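Local coordinates for protein maleylacetoacetate isomerase (Anaeromyxobacter dehalogenans, PDB 4IGJ) that probably isomerises maleylacetoacetate to fumarylacetoacetate in a glutathione-dependent reaction, and probably also has glutathione transferase activity, at residues A[123-126]-A[127-131]; A[31-34]-A[35-38]; A[134-137]-A[138-141]. One frame throughout, in Å; residues are numbered along the deposited sequence. Where two conformers were deposited one is given.

Interaction 1: A[123-126]-A[127-131]; sequences LAEH and VNSGT
Glu125 O meets Ser129 and Gly130, just past the end of the helix. Ser129 N donates to Glu125 O at 2.8 Å. Gly130 N donates to Glu125 O at 3.2 Å, the more bent bond of the two. A third donor is Ser129 OG, 3.0 Å from Glu125 O and well above the carbonyl plane. Ser129 has a second conformer, so this last bond may be only part-time. One residue earlier, Asn128 N bonds to Ala124 O at 2.8 Å and is almost straight, 174°. His126 O takes Thr131 OG1 at 2.8 Å, tilted from the carbonyl plane. Thr131 OG1 lies anti to its own carbonyl carbon (chi1 -52°), which turns the hydroxyl back to the helix end. Gly130 CA lies 3.1 Å from His126 O, and a CB at this position would clash with that oxygen.

The Glu125 and Asn128 side chains run side by side and point the same way. Their carboxylate and amide planes are turned 56° apart. Val127 CB rests on Ala124 O at 3.5 Å.

Further out, Leu123 and Val127 pack on Leu166 of helix 150-171. Asn128 lies against Ser93 and Arg38. Glu125 comes close to Glu125 of the second subunit, a pairing of like charges that could favour proton uptake by one of them. This is the C-terminal end of helix 114-128, in the all-helical domain of the glutathione transferase fold. It runs along the dimer interface and brings Asn128 to a glutathione site.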
ATOM      1  N   LEU A 123       5.645  -6.535  -4.802  1.00  7.31           N
ATOM      2  CA  LEU A 123       4.554  -7.466  -5.098  1.00  8.22           C
ATOM      3  C   LEU A 123       3.392  -7.236  -4.143  1.00  8.99           C
ATOM      4  O   LEU A 123       2.229  -7.184  -4.559  1.00 10.06           O
ATOM      5  CB  LEU A 123       5.046  -8.910  -5.009  1.00 10.25           C
ATOM      6  CG  LEU A 123       6.082  -9.270  -6.071  1.00 10.53           C
ATOM      7  CD1 LEU A 123       6.648 -10.658  -5.813  1.00 12.83           C
ATOM      8  CD2 LEU A 123       5.456  -9.219  -7.442  1.00 15.33           C
ATOM      9  N   ALA A 124       3.711  -7.049  -2.865  1.00  6.54           N
ATOM     10  CA  ALA A 124       2.681  -6.785  -1.864  1.00  7.72           C
ATOM     11  C   ALA A 124       1.941  -5.495  -2.171  1.00  8.75           C
ATOM     12  O   ALA A 124       0.705  -5.445  -2.115  1.00  8.05           O
ATOM     13  CB  ALA A 124       3.296  -6.732  -0.470  1.00  8.16           C
ATOM     14  N   GLU A 125       2.696  -4.450  -2.500  1.00  7.27           N
ATOM     15  CA  GLU A 125       2.096  -3.147  -2.747  1.00  8.19           C
ATOM     16  C   GLU A 125       1.270  -3.088  -4.034  1.00  8.27           C
ATOM     17  O   GLU A 125       0.290  -2.346  -4.090  1.00  9.38           O
ATOM     18  CB  GLU A 125       3.148  -2.031  -2.706  1.00  7.83           C
ATOM     19  CG  GLU A 125       3.780  -1.791  -1.322  1.00  9.86           C
ATOM     20  CD  GLU A 125       2.834  -1.163  -0.291  1.00  8.15           C
ATOM     21  OE1 GLU A 125       1.642  -0.912  -0.594  1.00  8.85           O
ATOM     22  OE2 GLU A 125       3.301  -0.898   0.841  1.00  9.65           O
ATOM     23  N   HIS A 126       1.628  -3.888  -5.036  1.00  7.87           N
ATOM     24  CA  HIS A 126       0.779  -4.010  -6.223  1.00 10.06           C
ATOM     25  C   HIS A 126      -0.644  -4.372  -5.831  1.00 10.75           C
ATOM     26  O   HIS A 126      -1.605  -3.899  -6.438  1.00 11.45           O
ATOM     27  CB  HIS A 126       1.331  -5.073  -7.177  1.00 10.03           C
ATOM     28  CG  HIS A 126       2.439  -4.583  -8.059  1.00 16.68           C
ATOM     29  ND1 HIS A 126       2.316  -3.464  -8.855  1.00 24.90           N
ATOM     30  CD2 HIS A 126       3.683  -5.068  -8.278  1.00 20.31           C
ATOM     31  CE1 HIS A 126       3.440  -3.278  -9.524  1.00 29.03           C
ATOM     32  NE2 HIS A 126       4.287  -4.238  -9.191  1.00 22.35           N
ATOM     33  N   VAL A 127      -0.786  -5.204  -4.806  1.00  7.97           N
ATOM     34  CA  VAL A 127      -2.110  -5.531  -4.292  1.00  8.11           C
ATOM     35  C   VAL A 127      -2.618  -4.472  -3.307  1.00  9.31           C
ATOM     36  O   VAL A 127      -3.715  -3.925  -3.468  1.00  9.76           O
ATOM     37  CB  VAL A 127      -2.101  -6.924  -3.632  1.00  8.53           C
ATOM     38  CG1 VAL A 127      -3.472  -7.263  -3.078  1.00  8.65           C
ATOM     39  CG2 VAL A 127      -1.662  -7.988  -4.635  1.00 10.75           C
ATOM     40  N   ASN A 128      -1.807  -4.178  -2.293  1.00  7.50           N
ATOM     41  CA  ASN A 128      -2.165  -3.292  -1.198  1.00  6.68           C
ATOM     42  C   ASN A 128      -2.626  -1.928  -1.669  1.00  7.80           C
ATOM     43  O   ASN A 128      -3.628  -1.398  -1.192  1.00  8.78           O
ATOM     44  CB  ASN A 128      -0.947  -3.148  -0.265  1.00  8.28           C
ATOM     45  CG  ASN A 128      -1.263  -2.406   1.019  1.00  9.33           C
ATOM     46  OD1 ASN A 128      -0.580  -1.428   1.388  1.00 13.41           O
ATOM     47  ND2 ASN A 128      -2.282  -2.856   1.708  1.00  7.96           N
ATOM     48  N   SER A 129      -1.884  -1.348  -2.604  0.54  7.83           N
ATOM     49  CA  SER A 129      -2.215  -0.009  -3.077  0.54  8.98           C
ATOM     50  C   SER A 129      -2.681   0.021  -4.529  0.54  9.34           C
ATOM     51  O   SER A 129      -3.345   0.961  -4.945  0.54 12.92           O
ATOM     52  CB  SER A 129      -1.024   0.937  -2.882  0.54 11.60           C
ATOM     53  OG  SER A 129       0.052   0.606  -3.742  0.54 12.66           O
ATOM     54  N   GLY A 130      -2.336  -1.004  -5.299  1.00  9.49           N
ATOM     55  CA  GLY A 130      -2.613  -0.980  -6.726  1.00 10.61           C
ATOM     56  C   GLY A 130      -3.824  -1.743  -7.230  1.00 15.90           C
ATOM     57  O   GLY A 130      -4.207  -1.596  -8.395  1.00 17.31           O
ATOM     58  N   THR A 131      -4.423  -2.557  -6.369  1.00 10.32           N
ATOM     59  CA  THR A 131      -5.523  -3.422  -6.773  1.00 11.28           C
ATOM     60  C   THR A 131      -6.702  -3.368  -5.795  1.00  9.87           C
ATOM     61  O   THR A 131      -7.815  -2.992  -6.166  1.00 11.64           O
ATOM     62  CB  THR A 131      -5.039  -4.879  -6.918  1.00 12.20           C
ATOM     63  OG1 THR A 131      -3.890  -4.916  -7.773  1.00 14.04           O
ATOM     64  CG2 THR A 131      -6.134  -5.748  -7.508  1.00 15.21           C
TER

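Interaction 2: A[31-34]-A[35-38]; sequences WRSS and SAWR. With SO4 (sulfate ion), chain C.
The Arg38 guanidinium lies obliquely to Ser34 O, and Ser35 N lies over one of its faces, offset toward the rim. The extended Arg38 chain first passes that carbonyl, with CG 3.2 Å from Ser34 O. Its NH1 bonds to Ser93 OG. Upstream, Arg32 CB sits 3.7 Å above the centre of the Trp31 ring. The Arg32 guanidinium in turn has Trp31 CH2 3.5 Å above one face, toward the rim. The Trp37 ring makes edge-to-face contacts with Tyr195 and His227.

This is the N-cap of helix 34-45, the first helix of the thioredoxin-like N-terminal domain. The run Ser33 to Ser35 corresponds to the Ser-Ser-Cys motif of zeta-class enzymes, with Ser35 in place of the usual cysteine. Ser35 and Arg38 bind glutathione.

Ser33 is the cap. Its OG stands opposite the backbone N (chi1 164°) and so reaches forward over the first turn. There it accepts from Ala36 N at 3.0 Å, with an N-H...O angle of 162°. Ser33 CB also touches Ala36 CB. Ser33 O takes Trp37 N at 2.9 Å, and Ser34 O takes Arg38 N, opening the helical pattern. Replacing Ser33 by an alanine would probably leave Ala36 N without its capping acceptor and the first turn less firmly fixed.

A sulfate, probably from the crystallisation liquor, sits at this helix start, where the helix dipole would favour an anion. Gln132 and Gln135 also bind it. In the modelled conformer Ser34 OG donates to sulfate O2 at 2.8 Å and accepts from a water that bonds to Arg38 NH2. The other grip is backbone: Ser34 N points at sulfate O3 over 2.8 Å, nearly straight at 168°.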
ATOM      1  N   TRP A  31     -14.644 -12.338   8.556  1.00 10.95           N
ATOM      2  CA  TRP A  31     -14.248 -13.576   7.878  1.00 12.32           C
ATOM      3  C   TRP A  31     -13.838 -13.330   6.428  1.00 10.58           C
ATOM      4  O   TRP A  31     -12.865 -13.917   5.944  1.00 14.24           O
ATOM      5  CB  TRP A  31     -15.370 -14.633   7.957  1.00 12.43           C
ATOM      6  CG  TRP A  31     -16.590 -14.260   7.164  1.00 12.02           C
ATOM      7  CD1 TRP A  31     -17.535 -13.342   7.503  1.00 15.03           C
ATOM      8  CD2 TRP A  31     -16.982 -14.795   5.892  1.00 11.93           C
ATOM      9  NE1 TRP A  31     -18.501 -13.269   6.521  1.00 15.10           N
ATOM     10  CE2 TRP A  31     -18.176 -14.139   5.515  1.00 10.88           C
ATOM     11  CE3 TRP A  31     -16.440 -15.757   5.035  1.00 17.85           C
ATOM     12  CZ2 TRP A  31     -18.843 -14.422   4.320  1.00 12.82           C
ATOM     13  CZ3 TRP A  31     -17.104 -16.043   3.853  1.00 18.23           C
ATOM     14  CH2 TRP A  31     -18.294 -15.374   3.504  1.00 14.86           C
ATOM     15  N   ARG A  32     -14.537 -12.425   5.756  1.00 12.64           N
ATOM     16  CA  ARG A  32     -14.316 -12.240   4.327  1.00 13.51           C
ATOM     17  C   ARG A  32     -13.419 -11.058   3.960  1.00 17.31           C
ATOM     18  O   ARG A  32     -13.168 -10.815   2.777  1.00 18.90           O
ATOM     19  CB  ARG A  32     -15.647 -12.118   3.597  1.00 17.99           C
ATOM     20  CG  ARG A  32     -15.614 -12.749   2.230  1.00 22.92           C
ATOM     21  CD  ARG A  32     -16.957 -12.630   1.556  1.00 22.00           C
ATOM     22  NE  ARG A  32     -17.185 -13.738   0.640  1.00 31.03           N
ATOM     23  CZ  ARG A  32     -18.338 -13.955   0.021  1.00 32.96           C
ATOM     24  NH1 ARG A  32     -18.472 -14.988  -0.799  1.00 37.92           N
ATOM     25  NH2 ARG A  32     -19.355 -13.133   0.224  1.00 27.28           N
ATOM     26  N   SER A  33     -12.936 -10.331   4.959  1.00 11.33           N
ATOM     27  CA  SER A  33     -12.071  -9.169   4.707  1.00 10.23           C
ATOM     28  C   SER A  33     -10.709  -9.588   4.156  1.00  9.21           C
ATOM     29  O   SER A  33      -9.968 -10.319   4.817  1.00 10.60           O
ATOM     30  CB  SER A  33     -11.861  -8.389   6.009  1.00 11.14           C
ATOM     31  OG  SER A  33     -10.762  -7.493   5.901  1.00 12.22           O
ATOM     32  N   SER A  34     -10.361  -9.135   2.953  0.72 10.18           N
ATOM     33  CA  SER A  34      -9.074  -9.532   2.385  0.72 11.39           C
ATOM     34  C   SER A  34      -7.922  -8.919   3.173  0.72 10.36           C
ATOM     35  O   SER A  34      -6.883  -9.552   3.354  0.72 10.69           O
ATOM     36  CB  SER A  34      -8.976  -9.198   0.889  0.72 15.56           C
ATOM     37  OG  SER A  34      -8.822  -7.812   0.668  0.72 12.80           O
ATOM     38  N   SER A  35      -8.112  -7.701   3.665  1.00  9.73           N
ATOM     39  CA  SER A  35      -7.072  -7.071   4.460  1.00 11.77           C
ATOM     40  C   SER A  35      -6.817  -7.846   5.751  1.00 10.68           C
ATOM     41  O   SER A  35      -5.655  -8.051   6.137  1.00 12.09           O
ATOM     42  CB  SER A  35      -7.393  -5.605   4.743  1.00 13.71           C
ATOM     43  OG  SER A  35      -6.306  -4.985   5.416  1.00 29.88           O
ATOM     44  N   ALA A  36      -7.885  -8.307   6.400  1.00  9.30           N
ATOM     45  CA  ALA A  36      -7.734  -9.089   7.625  1.00 10.27           C
ATOM     46  C   ALA A  36      -7.113 -10.441   7.322  1.00 10.37           C
ATOM     47  O   ALA A  36      -6.303 -10.945   8.100  1.00  9.43           O
ATOM     48  CB  ALA A  36      -9.073  -9.269   8.333  1.00 12.48           C
ATOM     49  N   TRP A  37      -7.485 -11.024   6.187  1.00  9.20           N
ATOM     50  CA  TRP A  37      -6.941 -12.309   5.776  1.00  7.70           C
ATOM     51  C   TRP A  37      -5.411 -12.242   5.651  1.00  8.61           C
ATOM     52  O   TRP A  37      -4.720 -13.172   6.062  1.00  8.93           O
ATOM     53  CB  TRP A  37      -7.618 -12.723   4.463  1.00  9.04           C
ATOM     54  CG  TRP A  37      -7.333 -14.089   3.896  1.00  7.22           C
ATOM     55  CD1 TRP A  37      -6.408 -15.015   4.307  1.00  7.40           C
ATOM     56  CD2 TRP A  37      -8.002 -14.663   2.777  1.00  8.10           C
ATOM     57  NE1 TRP A  37      -6.469 -16.125   3.500  1.00  8.88           N
ATOM     58  CE2 TRP A  37      -7.445 -15.931   2.552  1.00  8.74           C
ATOM     59  CE3 TRP A  37      -9.027 -14.215   1.940  1.00  8.17           C
ATOM     60  CZ2 TRP A  37      -7.883 -16.764   1.517  1.00  9.26           C
ATOM     61  CZ3 TRP A  37      -9.452 -15.023   0.922  1.00  8.82           C
ATOM     62  CH2 TRP A  37      -8.891 -16.290   0.714  1.00  9.68           C
ATOM     63  N   ARG A  38      -4.882 -11.148   5.095  1.00  7.86           N
ATOM     64  CA  ARG A  38      -3.431 -10.980   4.985  1.00  8.42           C
ATOM     65  C   ARG A  38      -2.775 -11.116   6.343  1.00  7.90           C
ATOM     66  O   ARG A  38      -1.737 -11.775   6.477  1.00  6.99           O
ATOM     67  CB  ARG A  38      -3.066  -9.611   4.412  1.00  7.43           C
ATOM     68  CG  ARG A  38      -3.686  -9.303   3.050  1.00  6.21           C
ATOM     69  CD  ARG A  38      -3.732  -7.807   2.872  1.00  7.89           C
ATOM     70  NE  ARG A  38      -4.333  -7.388   1.614  1.00  8.78           N
ATOM     71  CZ  ARG A  38      -4.589  -6.117   1.317  1.00  8.90           C
ATOM     72  NH1 ARG A  38      -4.319  -5.161   2.196  1.00  8.00           N
ATOM     73  NH2 ARG A  38      -5.142  -5.804   0.145  1.00  9.63           N
TER
HETATM   74  S   SO4 C 301     -12.347  -6.706   0.405  1.00 18.79           S
HETATM   75  O1  SO4 C 301     -13.237  -7.183  -0.638  1.00 32.06           O
HETATM   76  O2  SO4 C 301     -11.044  -6.407  -0.181  1.00 21.01           O
HETATM   77  O3  SO4 C 301     -12.231  -7.745   1.413  1.00 27.78           O
HETATM   78  O4  SO4 C 301     -12.916  -5.517   1.018  1.00 27.77           O
HETATM   79  O   HOH W   1      -6.729  -7.804  -1.517  1.00 13.10           O

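Interaction 3: A[134-137]-A[138-141]; sequences MQNA and LVLR. With SO4 (sulfate ion), chain C.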
ATOM      1  N   MET A 134      -9.285  -0.367  -5.330  1.00 10.86           N
ATOM      2  CA  MET A 134     -10.250  -0.116  -6.392  1.00 13.52           C
ATOM      3  C   MET A 134     -11.455  -1.031  -6.288  1.00 15.51           C
ATOM      4  O   MET A 134     -12.424  -0.865  -7.019  1.00 15.66           O
ATOM      5  CB  MET A 134      -9.581  -0.235  -7.764  1.00 15.74           C
ATOM      6  CG  MET A 134      -8.974   1.089  -8.293  1.00 19.65           C
ATOM      7  SD  MET A 134      -7.799   1.842  -7.157  1.00 34.99           S
ATOM      8  CE  MET A 134      -6.622   0.517  -7.058  1.00 18.11           C
ATOM      9  N   GLN A 135     -11.398  -2.002  -5.379  1.00 11.75           N
ATOM     10  CA  GLN A 135     -12.543  -2.868  -5.153  1.00 11.08           C
ATOM     11  C   GLN A 135     -12.964  -2.922  -3.688  1.00 12.79           C
ATOM     12  O   GLN A 135     -13.626  -3.872  -3.271  1.00 20.18           O
ATOM     13  CB  GLN A 135     -12.289  -4.273  -5.725  1.00 12.95           C
ATOM     14  CG  GLN A 135     -10.987  -4.932  -5.267  1.00 13.95           C
ATOM     15  CD  GLN A 135     -11.206  -6.091  -4.306  1.00 16.95           C
ATOM     16  OE1 GLN A 135     -10.500  -7.093  -4.360  1.00 22.91           O
ATOM     17  NE2 GLN A 135     -12.179  -5.954  -3.419  1.00 26.62           N
ATOM     18  N   ASN A 136     -12.621  -1.904  -2.901  1.00 14.56           N
ATOM     19  CA  ASN A 136     -13.087  -1.933  -1.515  1.00 19.56           C
ATOM     20  C   ASN A 136     -14.572  -1.614  -1.404  1.00 22.82           C
ATOM     21  O   ASN A 136     -15.167  -1.083  -2.342  1.00 19.12           O
ATOM     22  CB  ASN A 136     -12.189  -1.141  -0.541  1.00 24.44           C
ATOM     23  CG  ASN A 136     -12.489   0.359  -0.484  1.00 27.04           C
ATOM     24  OD1 ASN A 136     -13.608   0.816  -0.712  1.00 32.44           O
ATOM     25  ND2 ASN A 136     -11.471   1.130  -0.127  1.00 36.17           N
ATOM     26  N   ALA A 137     -15.162  -1.940  -0.260  1.00 24.58           N
ATOM     27  CA  ALA A 137     -16.616  -1.910  -0.111  1.00 22.48           C
ATOM     28  C   ALA A 137     -17.258  -0.555  -0.401  1.00 18.60           C
ATOM     29  O   ALA A 137     -18.262  -0.486  -1.111  1.00 18.97           O
ATOM     30  CB  ALA A 137     -17.015  -2.404   1.276  1.00 24.55           C
ATOM     31  N   LEU A 138     -16.695   0.511   0.161  1.00 17.78           N
ATOM     32  CA  LEU A 138     -17.242   1.851  -0.039  1.00 15.94           C
ATOM     33  C   LEU A 138     -17.168   2.275  -1.509  1.00 19.78           C
ATOM     34  O   LEU A 138     -18.115   2.861  -2.046  1.00 20.92           O
ATOM     35  CB  LEU A 138     -16.529   2.864   0.859  1.00 20.25           C
ATOM     36  CG  LEU A 138     -17.029   4.310   0.804  1.00 24.97           C
ATOM     37  CD1 LEU A 138     -18.496   4.397   1.209  1.00 21.99           C
ATOM     38  CD2 LEU A 138     -16.177   5.202   1.685  1.00 23.55           C
ATOM     39  N   VAL A 139     -16.050   1.971  -2.159  1.00 16.00           N
ATOM     40  CA  VAL A 139     -15.866   2.286  -3.569  1.00 14.19           C
ATOM     41  C   VAL A 139     -16.937   1.606  -4.406  1.00 17.87           C
ATOM     42  O   VAL A 139     -17.617   2.251  -5.205  1.00 16.03           O
ATOM     43  CB  VAL A 139     -14.472   1.848  -4.050  1.00 13.07           C
ATOM     44  CG1 VAL A 139     -14.403   1.831  -5.569  1.00 16.11           C
ATOM     45  CG2 VAL A 139     -13.414   2.769  -3.484  1.00 17.84           C
ATOM     46  N   LEU A 140     -17.094   0.303  -4.213  1.00 16.00           N
ATOM     47  CA  LEU A 140     -18.085  -0.454  -4.960  1.00 15.72           C
ATOM     48  C   LEU A 140     -19.497   0.076  -4.722  1.00 18.83           C
ATOM     49  O   LEU A 140     -20.288   0.177  -5.663  1.00 19.10           O
ATOM     50  CB  LEU A 140     -18.001  -1.939  -4.609  1.00 17.57           C
ATOM     51  CG  LEU A 140     -16.673  -2.626  -4.917  1.00 16.28           C
ATOM     52  CD1 LEU A 140     -16.789  -4.115  -4.623  1.00 21.32           C
ATOM     53  CD2 LEU A 140     -16.231  -2.373  -6.362  1.00 19.62           C
ATOM     54  N   ARG A 141     -19.804   0.423  -3.474  1.00 16.92           N
ATOM     55  CA  ARG A 141     -21.137   0.914  -3.137  1.00 22.42           C
ATOM     56  C   ARG A 141     -21.448   2.211  -3.867  1.00 23.36           C
ATOM     57  O   ARG A 141     -22.529   2.362  -4.439  1.00 22.03           O
ATOM     58  CB  ARG A 141     -21.302   1.106  -1.627  1.00 26.96           C
ATOM     59  CG  ARG A 141     -22.605   1.822  -1.265  1.00 28.76           C
ATOM     60  CD  ARG A 141     -23.028   1.601   0.183  1.00 30.42           C
ATOM     61  NE  ARG A 141     -21.976   1.947   1.134  1.00 40.39           N
ATOM     62  CZ  ARG A 141     -21.424   1.081   1.976  1.00 44.92           C
ATOM     63  NH1 ARG A 141     -21.829  -0.181   1.987  1.00 46.30           N
ATOM     64  NH2 ARG A 141     -20.470   1.472   2.812  1.00 50.67           N
TER
HETATM   65  S   SO4 C 301     -12.347  -6.706   0.405  1.00 18.79           S
HETATM   66  O1  SO4 C 301     -13.237  -7.183  -0.638  1.00 32.06           O
HETATM   67  O2  SO4 C 301     -11.044  -6.407  -0.181  1.00 21.01           O
HETATM   68  O3  SO4 C 301     -12.231  -7.745   1.413  1.00 27.78           O
HETATM   69  O4  SO4 C 301     -12.916  -5.517   1.018  1.00 27.77           O
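Ala137 opens the first turn of the helix, and its O accepts from Arg141 N at 3.0 Å. Arg141 CB also rests against that carbonyl.

Leu140 points at the incoming loop. Its CD1 lies 3.4 Å from Gln135 O, and its CD2 touches Gln135 CA. Leu140 N bonds almost straight to Asn136 O at 3.0 Å.

Val139 and Asn136 meet side chain to side chain, crossing at about a right angle. Val139 CG2 touches Asn136 OD1 at 3.4 Å. The same oxygen, Asn136 OD1, accepts from Val139 N at 3.1 Å, with the donor nearly along the C=O axis. This bond makes Asn136 the N-cap of helix 137-146, in the helical C-terminal domain of the glutathione transferase fold. Asn136 CG sits between its backbone N and carbonyl carbon (chi1 84°), which swings the amide forward over the turn. Val139 CG1 reaches back to Met134 O at 3.6 Å.

Outside, Val139 packs on Trp154 of its own chain and of the second subunit, and Leu140 on Phe200. Gln135 OE1 is held by Gln193 and Asn196. That fixes the amide, and Gln135 NE2 donates to sulfate O1 at 3.2 Å.

How the interactions relate
Interactions 1 and 2 come from the two domains and meet at the glutathione site, which holds no glutathione in this chain. Their centres are 15 Å apart, yet the side chains of Asn128 and Arg38 approach to about 3 Å. Ser93 lies beside both, and all three residues bind glutathione. Val127 CG1 also comes within 3.9 Å of Arg38 NH2. Interactions 2 and 3 do not touch; their nearest atoms are about 5 Å apart. The sulfate bridges them, bonded to Ser34, Gln135 and Gln132, another glutathione-binding residue. Interaction 3 follows interaction 1 along the chain. They meet where Met134 CE lies 3.9 Å from Ser129 O, and both reach the second subunit.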